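Local coordinates for protein toll (Drosophila melanogaster, PDB 4LXR) that binds the processed cytokine Spätzle C-106 through its leucine-rich-repeat ectodomain, activating Toll signalling in dorsal-ventral patterning and antifungal immunity, at residues M146-L152 and D168-S174; S163-D167 and P186-K192; L253-L257 and V278-T282. All blocks are in the same frame, centred on the assembly; numbering follows the deposited sequence.

Contact 1: M146-L152 and D168-S174; sequences MRNLSHL and DLENLES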
ATOM      1  N   MET A 146      31.800  39.660  10.626  1.00 18.76           N
ATOM      2  CA  MET A 146      30.468  39.046  10.633  1.00 18.45           C
ATOM      3  C   MET A 146      30.147  38.555  12.044  1.00 25.67           C
ATOM      4  O   MET A 146      29.891  37.359  12.246  1.00 18.25           O
ATOM      5  CB  MET A 146      30.372  37.890   9.625  1.00 19.59           C
ATOM      6  CG  MET A 146      30.602  38.299   8.163  1.00 17.47           C
ATOM      7  SD  MET A 146      29.311  39.395   7.516  1.00 25.23           S
ATOM      8  CE  MET A 146      27.940  38.258   7.312  1.00 17.41           C
ATOM      9  N   ARG A 147      30.169  39.470  13.014  0.52 21.39           N
ATOM     10  CA  ARG A 147      30.065  39.097  14.424  0.52 23.35           C
ATOM     11  C   ARG A 147      28.622  38.809  14.875  0.52 24.66           C
ATOM     12  O   ARG A 147      28.376  38.534  16.051  0.52 23.95           O
ATOM     13  CB  ARG A 147      30.757  40.135  15.333  0.52 24.54           C
ATOM     14  CG  ARG A 147      32.299  40.183  15.183  0.52 23.68           C
ATOM     15  CD  ARG A 147      33.022  40.746  16.423  0.52 31.62           C
ATOM     16  NE  ARG A 147      34.487  40.721  16.279  0.52 32.74           N
ATOM     17  CZ  ARG A 147      35.283  39.784  16.795  0.52 36.96           C
ATOM     18  NH1 ARG A 147      34.766  38.782  17.502  0.52 36.57           N
ATOM     19  NH2 ARG A 147      36.599  39.838  16.604  0.52 22.27           N
ATOM     20  N   ASN A 148      27.681  38.853  13.930  1.00 25.46           N
ATOM     21  CA  ASN A 148      26.293  38.492  14.202  1.00 22.45           C
ATOM     22  C   ASN A 148      25.869  37.143  13.644  1.00 31.11           C
ATOM     23  O   ASN A 148      24.774  36.656  13.954  1.00 23.12           O
ATOM     24  CB  ASN A 148      25.365  39.554  13.642  1.00 28.30           C
ATOM     25  CG  ASN A 148      24.612  40.268  14.714  1.00 44.47           C
ATOM     26  OD1 ASN A 148      25.188  41.062  15.470  1.00 52.05           O
ATOM     27  ND2 ASN A 148      23.310  39.999  14.797  1.00 51.49           N
ATOM     28  N   LEU A 149      26.713  36.554  12.805  1.00 18.28           N
ATOM     29  CA  LEU A 149      26.377  35.289  12.193  1.00 17.49           C
ATOM     30  C   LEU A 149      26.195  34.183  13.232  1.00 25.06           C
ATOM     31  O   LEU A 149      27.079  33.940  14.052  1.00 19.15           O
ATOM     32  CB  LEU A 149      27.452  34.858  11.203  1.00 18.15           C
ATOM     33  CG  LEU A 149      27.476  35.322   9.754  1.00 25.35           C
ATOM     34  CD1 LEU A 149      28.544  34.506   9.016  1.00 18.03           C
ATOM     35  CD2 LEU A 149      26.091  35.181   9.066  1.00 16.53           C
ATOM     36  N   SER A 150      25.060  33.494  13.183  1.00 19.16           N
ATOM     37  CA  SER A 150      24.890  32.320  14.017  1.00 20.82           C
ATOM     38  C   SER A 150      24.936  31.056  13.170  1.00 24.29           C
ATOM     39  O   SER A 150      25.219  29.972  13.683  1.00 16.44           O
ATOM     40  CB  SER A 150      23.593  32.407  14.833  1.00 23.61           C
ATOM     41  OG  SER A 150      22.469  32.120  14.044  1.00 29.86           O
ATOM     42  N   HIS A 151      24.696  31.187  11.864  1.00 17.59           N
ATOM     43  CA  HIS A 151      24.620  29.999  10.993  1.00 15.19           C
ATOM     44  C   HIS A 151      25.347  30.264   9.683  1.00 15.01           C
ATOM     45  O   HIS A 151      25.049  31.221   8.984  1.00 17.26           O
ATOM     46  CB  HIS A 151      23.165  29.587  10.724  1.00 17.11           C
ATOM     47  CG  HIS A 151      23.019  28.252  10.044  1.00 31.69           C
ATOM     48  ND1 HIS A 151      23.463  28.009   8.756  1.00 29.26           N
ATOM     49  CD2 HIS A 151      22.459  27.093  10.471  1.00 27.12           C
ATOM     50  CE1 HIS A 151      23.205  26.753   8.433  1.00 28.50           C
ATOM     51  NE2 HIS A 151      22.589  26.177   9.450  1.00 24.17           N
ATOM     52  N   LEU A 152      26.305  29.405   9.361  1.00 15.20           N
ATOM     53  CA  LEU A 152      27.164  29.617   8.214  1.00 15.85           C
ATOM     54  C   LEU A 152      27.157  28.359   7.389  1.00 14.40           C
ATOM     55  O   LEU A 152      27.345  27.265   7.931  1.00 13.73           O
ATOM     56  CB  LEU A 152      28.622  29.901   8.672  1.00 18.09           C
ATOM     57  CG  LEU A 152      29.705  29.864   7.572  1.00 18.54           C
ATOM     58  CD1 LEU A 152      29.468  31.024   6.562  1.00 15.47           C
ATOM     59  CD2 LEU A 152      31.129  29.949   8.160  1.00 14.77           C
ATOM     60  N   ASP A 168      36.190  36.405  13.417  1.00 23.66           N
ATOM     61  CA  ASP A 168      35.134  37.285  13.944  1.00 21.41           C
ATOM     62  C   ASP A 168      33.779  36.587  14.175  1.00 29.30           C
ATOM     63  O   ASP A 168      32.747  37.242  14.390  1.00 33.15           O
ATOM     64  CB  ASP A 168      34.976  38.498  13.020  1.00 23.08           C
ATOM     65  CG  ASP A 168      36.253  39.340  12.939  1.00 28.93           C
ATOM     66  OD1 ASP A 168      36.939  39.484  13.973  1.00 28.03           O
ATOM     67  OD2 ASP A 168      36.579  39.837  11.848  1.00 26.40           O
ATOM     68  N   LEU A 169      33.782  35.257  14.154  1.00 22.99           N
ATOM     69  CA  LEU A 169      32.522  34.499  14.215  1.00 18.18           C
ATOM     70  C   LEU A 169      32.158  34.109  15.650  1.00 18.72           C
ATOM     71  O   LEU A 169      31.925  32.945  15.952  1.00 20.52           O
ATOM     72  CB  LEU A 169      32.620  33.271  13.318  1.00 17.40           C
ATOM     73  CG  LEU A 169      33.098  33.615  11.907  1.00 24.12           C
ATOM     74  CD1 LEU A 169      33.103  32.383  11.019  1.00 20.40           C
ATOM     75  CD2 LEU A 169      32.248  34.725  11.304  1.00 25.40           C
ATOM     76  N   GLU A 170      32.137  35.091  16.538  1.00 20.65           N
ATOM     77  CA  GLU A 170      31.959  34.829  17.964  1.00 21.69           C
ATOM     78  C   GLU A 170      30.533  34.375  18.255  1.00 27.19           C
ATOM     79  O   GLU A 170      30.268  33.751  19.283  1.00 24.99           O
ATOM     80  CB  GLU A 170      32.269  36.093  18.782  1.00 21.41           C
ATOM     81  CG  GLU A 170      31.329  37.253  18.458  1.00 43.10           C
ATOM     82  CD  GLU A 170      31.854  38.604  18.940  1.00 49.25           C
ATOM     83  OE1 GLU A 170      33.084  38.750  19.063  1.00 53.61           O
ATOM     84  OE2 GLU A 170      31.039  39.514  19.199  1.00 50.20           O
ATOM     85  N   ASN A 171      29.601  34.705  17.369  1.00 23.25           N
ATOM     86  CA  ASN A 171      28.234  34.263  17.596  1.00 26.93           C
ATOM     87  C   ASN A 171      27.849  32.970  16.909  1.00 21.10           C
ATOM     88  O   ASN A 171      26.732  32.497  17.091  1.00 28.22           O
ATOM     89  CB  ASN A 171      27.228  35.379  17.321  1.00 29.48           C
ATOM     90  CG  ASN A 171      26.974  36.227  18.563  1.00 38.50           C
ATOM     91  OD1 ASN A 171      26.739  35.687  19.650  1.00 39.94           O
ATOM     92  ND2 ASN A 171      27.059  37.545  18.419  1.00 33.40           N
ATOM     93  N   LEU A 172      28.778  32.389  16.150  1.00 20.87           N
ATOM     94  CA  LEU A 172      28.478  31.178  15.380  1.00 19.41           C
ATOM     95  C   LEU A 172      27.997  29.995  16.235  1.00 21.16           C
ATOM     96  O   LEU A 172      28.623  29.620  17.243  1.00 18.38           O
ATOM     97  CB  LEU A 172      29.661  30.768  14.489  1.00 19.52           C
ATOM     98  CG  LEU A 172      29.194  30.105  13.181  1.00 20.61           C
ATOM     99  CD1 LEU A 172      28.291  31.047  12.396  1.00 19.95           C
ATOM    100  CD2 LEU A 172      30.376  29.638  12.302  1.00 17.12           C
ATOM    101  N   GLU A 173      26.876  29.412  15.816  1.00 19.59           N
ATOM    102  CA  GLU A 173      26.303  28.266  16.500  1.00 18.32           C
ATOM    103  C   GLU A 173      26.227  27.026  15.630  1.00 16.60           C
ATOM    104  O   GLU A 173      26.230  25.899  16.154  1.00 16.65           O
ATOM    105  CB  GLU A 173      24.928  28.614  17.077  1.00 23.50           C
ATOM    106  CG  GLU A 173      24.995  29.766  18.099  1.00 21.95           C
ATOM    107  CD  GLU A 173      23.728  29.868  18.948  1.00 35.10           C
ATOM    108  OE1 GLU A 173      23.202  28.821  19.390  1.00 37.14           O
ATOM    109  OE2 GLU A 173      23.253  30.992  19.171  1.00 39.14           O
ATOM    110  N   SER A 174      26.176  27.230  14.312  1.00 15.56           N
ATOM    111  CA  SER A 174      26.130  26.125  13.362  1.00 14.90           C
ATOM    112  C   SER A 174      27.046  26.356  12.185  1.00 14.56           C
ATOM    113  O   SER A 174      27.054  27.436  11.602  1.00 16.94           O
ATOM    114  CB  SER A 174      24.696  25.909  12.822  1.00 14.64           C
ATOM    115  OG  SER A 174      23.765  26.048  13.885  1.00 28.22           O
TER
HETATM  116  O   HOH W   1      29.483  35.323  14.542  1.00 22.86           O
HETATM  117  O   HOH W   2      28.368  40.362  18.412  1.00 45.02           O
HETATM  118  O   HOH W   3      22.415  28.408  14.091  1.00 38.76           O
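In one of its two modelled conformers, R147 holds its guanidinium so that D168 OD1 stands over one face while E170 OE1 approaches the edge near its plane. In this conformer R147 NH2 forms a salt bridge with D168 OD1 (2.7 Å), the guanidinium and carboxylate planes 54° apart; the approach to E170 is too short to trust, so that half of the network is doubtful. A long arginine suits this place: its chain, extended from CG to NE, reaches across to acids on the next turn. At the other end the H151 ring lies obliquely against S174, with CD2 3.5 Å from CB, a spacing that a small serine permits.

Between them, N171 ND2 donates to R147 O at 2.9 Å, almost in line with the carbonyl (162°), while its OD1 accepts from K195. A leucine in its place would probably leave the R147 carbonyl without its amide donor and K195 without this acceptor. S150 O is gripped by two backbone donors, E173 N at 2.8 Å and S174 N at 3.0 Å, and L152 N returns a bond to S174 O. Inside, L172 CD1 packs 3.9 Å from L152 CB.

L107 of the Spätzle chain packs on S150 and H151. The contact joins two turns of the leucine-rich-repeat solenoid: F128 of strand 127-131 touches L149 and L152 within, and strand 151-155 pairs in parallel with 174-176.

Contact 2: S163-D167 and P186-K192; sequences SHLFD and PRGIFGK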
ATOM      1  N   SER A 163      42.700  29.217   9.230  1.00 27.19           N
ATOM      2  CA  SER A 163      42.083  29.445  10.530  1.00 30.92           C
ATOM      3  C   SER A 163      41.477  30.837  10.667  1.00 23.10           C
ATOM      4  O   SER A 163      40.551  31.009  11.432  1.00 26.03           O
ATOM      5  CB  SER A 163      43.122  29.248  11.646  1.00 32.14           C
ATOM      6  OG  SER A 163      43.522  27.891  11.719  1.00 47.77           O
ATOM      7  N   HIS A 164      42.008  31.825   9.943  1.00 20.45           N
ATOM      8  CA  HIS A 164      41.590  33.205  10.183  1.00 23.94           C
ATOM      9  C   HIS A 164      40.203  33.549   9.632  1.00 19.84           C
ATOM     10  O   HIS A 164      39.687  34.636   9.893  1.00 23.47           O
ATOM     11  CB  HIS A 164      42.686  34.242   9.805  1.00 27.21           C
ATOM     12  CG  HIS A 164      42.896  34.449   8.329  1.00 25.92           C
ATOM     13  ND1 HIS A 164      43.932  33.854   7.629  1.00 28.56           N
ATOM     14  CD2 HIS A 164      42.259  35.252   7.441  1.00 29.65           C
ATOM     15  CE1 HIS A 164      43.901  34.256   6.370  1.00 27.02           C
ATOM     16  NE2 HIS A 164      42.892  35.102   6.226  1.00 20.98           N
ATOM     17  N   LEU A 165      39.584  32.596   8.929  1.00 18.42           N
ATOM     18  CA  LEU A 165      38.224  32.767   8.428  1.00 19.47           C
ATOM     19  C   LEU A 165      37.298  32.927   9.608  1.00 25.87           C
ATOM     20  O   LEU A 165      36.327  33.690   9.545  1.00 22.61           O
ATOM     21  CB  LEU A 165      37.783  31.574   7.568  1.00 20.97           C
ATOM     22  CG  LEU A 165      36.345  31.617   7.004  1.00 21.43           C
ATOM     23  CD1 LEU A 165      36.204  32.544   5.767  1.00 17.74           C
ATOM     24  CD2 LEU A 165      35.883  30.239   6.663  1.00 17.34           C
ATOM     25  N   PHE A 166      37.641  32.243  10.699  1.00 17.61           N
ATOM     26  CA  PHE A 166      36.810  32.203  11.898  1.00 21.40           C
ATOM     27  C   PHE A 166      37.053  33.300  12.924  1.00 21.67           C
ATOM     28  O   PHE A 166      36.386  33.318  13.976  1.00 21.28           O
ATOM     29  CB  PHE A 166      36.946  30.822  12.565  1.00 25.61           C
ATOM     30  CG  PHE A 166      36.696  29.676  11.611  1.00 20.21           C
ATOM     31  CD1 PHE A 166      35.406  29.214  11.391  1.00 20.91           C
ATOM     32  CD2 PHE A 166      37.741  29.090  10.916  1.00 17.26           C
ATOM     33  CE1 PHE A 166      35.165  28.172  10.506  1.00 19.25           C
ATOM     34  CE2 PHE A 166      37.506  28.055  10.025  1.00 29.10           C
ATOM     35  CZ  PHE A 166      36.200  27.587   9.829  1.00 20.51           C
ATOM     36  N   ASP A 167      37.970  34.222  12.621  1.00 21.35           N
ATOM     37  CA  ASP A 167      38.381  35.286  13.560  1.00 19.63           C
ATOM     38  C   ASP A 167      37.205  36.041  14.203  1.00 22.27           C
ATOM     39  O   ASP A 167      37.211  36.288  15.398  1.00 21.84           O
ATOM     40  CB  ASP A 167      39.316  36.309  12.863  1.00 34.49           C
ATOM     41  CG  ASP A 167      40.810  35.943  12.969  1.00 31.65           C
ATOM     42  OD1 ASP A 167      41.122  34.802  13.362  1.00 25.37           O
ATOM     43  OD2 ASP A 167      41.674  36.803  12.650  1.00 28.58           O
ATOM     44  N   PRO A 186      40.750  22.608  10.391  1.00 34.18           N
ATOM     45  CA  PRO A 186      41.511  23.839  10.649  1.00 33.78           C
ATOM     46  C   PRO A 186      41.905  23.902  12.121  1.00 35.42           C
ATOM     47  O   PRO A 186      41.114  23.520  12.974  1.00 38.68           O
ATOM     48  CB  PRO A 186      40.506  24.950  10.307  1.00 27.96           C
ATOM     49  CG  PRO A 186      39.551  24.311   9.364  1.00 28.39           C
ATOM     50  CD  PRO A 186      39.415  22.883   9.842  1.00 29.13           C
ATOM     51  N   ARG A 187      43.115  24.359  12.416  1.00 40.95           N
ATOM     52  CA  ARG A 187      43.602  24.354  13.786  1.00 41.83           C
ATOM     53  C   ARG A 187      43.232  25.616  14.548  1.00 37.82           C
ATOM     54  O   ARG A 187      43.136  26.698  13.963  1.00 38.54           O
ATOM     55  CB  ARG A 187      45.121  24.176  13.814  1.00 48.03           C
ATOM     56  CG  ARG A 187      45.593  22.803  13.376  1.00 60.54           C
ATOM     57  CD  ARG A 187      45.054  21.692  14.267  1.00 66.66           C
ATOM     58  NE  ARG A 187      45.856  20.476  14.125  1.00 81.65           N
ATOM     59  CZ  ARG A 187      45.546  19.300  14.661  1.00 87.60           C
ATOM     60  NH1 ARG A 187      44.441  19.169  15.373  1.00 90.22           N
ATOM     61  NH2 ARG A 187      46.337  18.249  14.481  1.00 88.87           N
ATOM     62  N   GLY A 188      43.052  25.459  15.859  1.00 34.37           N
ATOM     63  CA  GLY A 188      42.794  26.562  16.771  1.00 31.85           C
ATOM     64  C   GLY A 188      41.600  27.450  16.433  1.00 33.13           C
ATOM     65  O   GLY A 188      41.668  28.665  16.604  1.00 45.97           O
ATOM     66  N   ILE A 189      40.507  26.865  15.961  1.00 25.89           N
ATOM     67  CA  ILE A 189      39.356  27.681  15.565  1.00 39.32           C
ATOM     68  C   ILE A 189      38.262  27.760  16.630  1.00 36.10           C
ATOM     69  O   ILE A 189      37.554  28.760  16.737  1.00 34.94           O
ATOM     70  CB  ILE A 189      38.735  27.204  14.229  1.00 39.08           C
ATOM     71  CG1 ILE A 189      38.105  25.818  14.385  1.00 28.68           C
ATOM     72  CG2 ILE A 189      39.784  27.218  13.118  1.00 41.56           C
ATOM     73  CD1 ILE A 189      37.494  25.289  13.096  1.00 28.86           C
ATOM     74  N   PHE A 190      38.141  26.711  17.432  1.00 29.72           N
ATOM     75  CA  PHE A 190      37.034  26.611  18.378  1.00 30.41           C
ATOM     76  C   PHE A 190      37.048  27.671  19.489  1.00 33.99           C
ATOM     77  O   PHE A 190      35.991  28.089  19.982  1.00 29.33           O
ATOM     78  CB  PHE A 190      36.980  25.206  18.947  1.00 22.27           C
ATOM     79  CG  PHE A 190      36.660  24.166  17.922  1.00 35.02           C
ATOM     80  CD1 PHE A 190      35.373  24.057  17.407  1.00 34.25           C
ATOM     81  CD2 PHE A 190      37.638  23.301  17.466  1.00 31.52           C
ATOM     82  CE1 PHE A 190      35.078  23.097  16.464  1.00 35.11           C
ATOM     83  CE2 PHE A 190      37.358  22.348  16.523  1.00 30.06           C
ATOM     84  CZ  PHE A 190      36.064  22.240  16.021  1.00 32.79           C
ATOM     85  N   GLY A 191      38.238  28.128  19.857  1.00 29.07           N
ATOM     86  CA  GLY A 191      38.367  29.230  20.801  1.00 28.47           C
ATOM     87  C   GLY A 191      37.766  30.511  20.245  1.00 26.33           C
ATOM     88  O   GLY A 191      37.462  31.437  20.986  1.00 33.40           O
ATOM     89  N   LYS A 192      37.587  30.567  18.928  1.00 23.74           N
ATOM     90  CA  LYS A 192      36.993  31.743  18.289  1.00 23.95           C
ATOM     91  C   LYS A 192      35.466  31.707  18.333  1.00 26.01           C
ATOM     92  O   LYS A 192      34.821  32.740  18.199  1.00 30.86           O
ATOM     93  CB  LYS A 192      37.451  31.841  16.829  1.00 27.80           C
ATOM     94  CG  LYS A 192      38.890  32.290  16.660  1.00 34.77           C
ATOM     95  CD  LYS A 192      39.074  33.678  17.283  1.00 45.41           C
ATOM     96  CE  LYS A 192      40.527  34.156  17.260  1.00 44.35           C
ATOM     97  NZ  LYS A 192      40.606  35.592  17.648  1.00 42.30           N
TER
HETATM   98  O   HOH W   4      44.785  25.553  10.359  1.00 58.57           O
HETATM   99  O   HOH W   5      35.774  35.699  17.461  1.00 38.07           O
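P186 begins the contact by setting its ring CG 4.3 Å from F166 CE2, a compact apolar group against the aromatic. Next, R187 offers its backbone carbonyl: S163 OG donates to R187 O at 2.6 Å, in the carbonyl plane and on a lone pair, and a water links the same OG to R187 N. A serine is short enough for its hydroxyl to meet the main chain here. The R187 side chain, poorly ordered, is modelled in a salt bridge with D213.

I189 meets the F166 ring with two of its branches. Its CG1 sits between the backbone N and carbonyl carbon (chi1 67°), which sends CD1 over one face of the F166 ring, 4.2 Å from the centroid, as a CH-pi contact; CG2 lies 3.5 Å from F166 CD2. L165 CD2 covers the ring's opposite face, so the phenylalanine is held between two aliphatic groups. Finally K192 lays CB 3.4 Å from F166 O and runs alongside D167, its NZ 4.4 Å from D167 OD1, while a water joins D167 O to K192 O.

The chemistry is thus graded: a buried aromatic-aliphatic centre joins the outer, convex-side segments of LRR 1 and LRR 2, one short hydroxyl bond pins an end, and the opposite charges, beyond salt-bridge range, probably add only a mild attraction.

Contact 3: L253-L257 and V278-T282; sequences LFRSL and VPLAT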
ATOM      1  N   LEU A 253      33.970   3.703   6.160  1.00 32.55           N
ATOM      2  CA  LEU A 253      34.607   2.470   5.712  1.00 31.29           C
ATOM      3  C   LEU A 253      35.199   1.653   6.863  1.00 28.80           C
ATOM      4  O   LEU A 253      36.266   1.050   6.708  1.00 30.48           O
ATOM      5  CB  LEU A 253      35.710   2.803   4.697  1.00 30.86           C
ATOM      6  CG  LEU A 253      35.277   3.581   3.447  1.00 35.19           C
ATOM      7  CD1 LEU A 253      36.476   4.105   2.671  1.00 35.76           C
ATOM      8  CD2 LEU A 253      34.435   2.694   2.556  1.00 34.70           C
ATOM      9  N   PHE A 254      34.528   1.627   8.015  1.00 27.02           N
ATOM     10  CA  PHE A 254      35.095   0.944   9.186  1.00 32.13           C
ATOM     11  C   PHE A 254      35.077  -0.569   9.044  1.00 38.59           C
ATOM     12  O   PHE A 254      34.067  -1.148   8.630  1.00 40.43           O
ATOM     13  CB  PHE A 254      34.340   1.307  10.466  1.00 28.39           C
ATOM     14  CG  PHE A 254      34.347   2.775  10.779  1.00 26.91           C
ATOM     15  CD1 PHE A 254      35.485   3.382  11.321  1.00 34.63           C
ATOM     16  CD2 PHE A 254      33.227   3.547  10.540  1.00 22.06           C
ATOM     17  CE1 PHE A 254      35.501   4.735  11.617  1.00 31.33           C
ATOM     18  CE2 PHE A 254      33.229   4.910  10.839  1.00 23.98           C
ATOM     19  CZ  PHE A 254      34.365   5.501  11.375  1.00 27.67           C
ATOM     20  N   ARG A 255      36.181  -1.219   9.407  1.00 33.65           N
ATOM     21  CA  ARG A 255      36.157  -2.675   9.536  1.00 38.16           C
ATOM     22  C   ARG A 255      36.154  -3.084  11.007  1.00 40.91           C
ATOM     23  O   ARG A 255      35.863  -4.240  11.341  1.00 39.74           O
ATOM     24  CB  ARG A 255      37.294  -3.327   8.744  1.00 38.54           C
ATOM     25  CG  ARG A 255      37.286  -2.903   7.275  1.00 40.66           C
ATOM     26  CD  ARG A 255      38.125  -3.811   6.408  1.00 51.61           C
ATOM     27  NE  ARG A 255      37.287  -4.497   5.430  1.00 57.69           N
ATOM     28  CZ  ARG A 255      37.175  -4.134   4.155  1.00 55.79           C
ATOM     29  NH1 ARG A 255      37.867  -3.091   3.697  1.00 43.91           N
ATOM     30  NH2 ARG A 255      36.375  -4.818   3.339  1.00 55.82           N
ATOM     31  N   SER A 256      36.458  -2.114  11.872  1.00 32.17           N
ATOM     32  CA  SER A 256      36.336  -2.256  13.324  1.00 32.65           C
ATOM     33  C   SER A 256      36.268  -0.862  13.951  1.00 37.06           C
ATOM     34  O   SER A 256      36.612   0.133  13.314  1.00 37.93           O
ATOM     35  CB  SER A 256      37.521  -3.033  13.892  1.00 34.98           C
ATOM     36  OG  SER A 256      38.715  -2.288  13.744  1.00 39.68           O
ATOM     37  N   LEU A 257      35.798  -0.780  15.187  1.00 34.43           N
ATOM     38  CA  LEU A 257      35.858   0.467  15.939  1.00 25.75           C
ATOM     39  C   LEU A 257      36.592   0.131  17.225  1.00 35.72           C
ATOM     40  O   LEU A 257      36.449  -0.985  17.736  1.00 38.53           O
ATOM     41  CB  LEU A 257      34.459   1.007  16.247  1.00 31.00           C
ATOM     42  CG  LEU A 257      33.551   1.612  15.176  1.00 29.98           C
ATOM     43  CD1 LEU A 257      32.233   2.026  15.824  1.00 29.40           C
ATOM     44  CD2 LEU A 257      34.160   2.821  14.484  1.00 24.80           C
ATOM     45  N   VAL A 278      31.597  -1.008   3.974  1.00 35.46           N
ATOM     46  CA  VAL A 278      32.215  -2.334   3.987  1.00 38.57           C
ATOM     47  C   VAL A 278      31.605  -3.138   5.134  1.00 34.00           C
ATOM     48  O   VAL A 278      30.915  -2.583   5.977  1.00 37.78           O
ATOM     49  CB  VAL A 278      33.782  -2.287   4.124  1.00 33.14           C
ATOM     50  CG1 VAL A 278      34.422  -1.727   2.866  1.00 30.67           C
ATOM     51  CG2 VAL A 278      34.210  -1.508   5.371  1.00 25.21           C
ATOM     52  N   PRO A 279      31.823  -4.455   5.151  1.00 41.71           N
ATOM     53  CA  PRO A 279      31.342  -5.198   6.321  1.00 43.22           C
ATOM     54  C   PRO A 279      32.071  -4.815   7.607  1.00 35.84           C
ATOM     55  O   PRO A 279      33.299  -4.782   7.663  1.00 32.10           O
ATOM     56  CB  PRO A 279      31.649  -6.658   5.958  1.00 41.89           C
ATOM     57  CG  PRO A 279      31.642  -6.678   4.464  1.00 39.88           C
ATOM     58  CD  PRO A 279      32.206  -5.350   4.044  1.00 42.49           C
ATOM     59  N   LEU A 280      31.291  -4.523   8.635  1.00 34.35           N
ATOM     60  CA  LEU A 280      31.813  -4.301   9.972  1.00 32.65           C
ATOM     61  C   LEU A 280      31.269  -5.451  10.821  1.00 30.44           C
ATOM     62  O   LEU A 280      30.088  -5.475  11.158  1.00 34.89           O
ATOM     63  CB  LEU A 280      31.322  -2.943  10.499  1.00 30.70           C
ATOM     64  CG  LEU A 280      31.507  -2.595  11.975  1.00 28.55           C
ATOM     65  CD1 LEU A 280      32.973  -2.619  12.328  1.00 32.93           C
ATOM     66  CD2 LEU A 280      30.902  -1.236  12.279  1.00 20.86           C
ATOM     67  N   ALA A 281      32.135  -6.405  11.149  1.00 27.54           N
ATOM     68  CA  ALA A 281      31.704  -7.687  11.698  1.00 32.97           C
ATOM     69  C   ALA A 281      30.995  -7.567  13.041  1.00 34.44           C
ATOM     70  O   ALA A 281      29.977  -8.221  13.271  1.00 30.91           O
ATOM     71  CB  ALA A 281      32.876  -8.643  11.795  1.00 27.23           C
ATOM     72  N   THR A 282      31.532  -6.728  13.919  1.00 39.69           N
ATOM     73  CA  THR A 282      30.945  -6.524  15.236  1.00 32.85           C
ATOM     74  C   THR A 282      31.332  -5.157  15.802  1.00 34.74           C
ATOM     75  O   THR A 282      32.077  -4.406  15.185  1.00 38.53           O
ATOM     76  CB  THR A 282      31.422  -7.587  16.237  1.00 38.26           C
ATOM     77  OG1 THR A 282      30.567  -7.566  17.388  1.00 36.12           O
ATOM     78  CG2 THR A 282      32.901  -7.323  16.657  1.00 27.70           C
TER
HETATM   79  O   HOH W   6      34.920  -6.325  10.184  1.00 32.03           O
HETATM   80  O   HOH W   7      34.599  -5.846  13.012  1.00 44.09           O
HETATM   81  O   HOH W   8      35.072  -6.032   6.289  1.00 55.50           O
HETATM   82  O   HOH W   9      34.581  -3.434  16.041  1.00 30.37           O
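The backbones of L253-L257 and V278-A281 run in nearly the same direction, 26° apart, and come within 4.7 Å between the CA atoms of R255 and L280. They are corresponding regions of successive turns of the leucine-rich-repeat solenoid, each following its strand, in LRR 5 and LRR 6. The side chain of N276, at the asparagine position of the repeat consensus, donates to both F254 O and V278 O and so ties one turn to the next.

V278 packs beside this polar link. Its CG2 lies 3.3 Å from F254 O and also touches L253 O, a place for a branched but short side chain. The other branch, CG1, goes with CB to meet R255, whose chain bends at chi3 (116°) and crosses the valine at about a right angle. One face of the guanidinium is turned to the valine, CB 3.7 Å above its plane, offset toward the rim; an arginine can cover a hydrophobic patch in this way and still offer its N-H groups to solvent.

L280, with CG anti to the backbone N (chi1 168°), brings CD1 to 3.5 Å from R255 O and packs inward on L273.

Waters bridge the two segments. One accepts from L257 N and donates to T282 O, and two reach R255 O, leading to A281 N and, weakly, T282 N. Another links the R255 side chain to the P279 carbonyl, accepting from R255 NE at 2.8 Å and donating to P279 O at 2.6 Å.

All three contacts join neighbouring turns of the same leucine-rich-repeat solenoid, at different places round the turn. Contacts 1 and 2 link LRR 1 to LRR 2: their segments alternate along the chain, their centres lie 12 Å apart, and they touch where R147 and E170 meet D167 and K192. Contact 1 leads into the parallel strands 151-155 and 174-176 and reaches the Spätzle chain; contact 2 lies on the outer side of the same turns. Contact 3 follows in series, between LRR 5 and LRR 6, its centre 37 Å from contact 1 and 33 Å from contact 2. Successive turns thus meet both beside the strands and on the outer side of the solenoid.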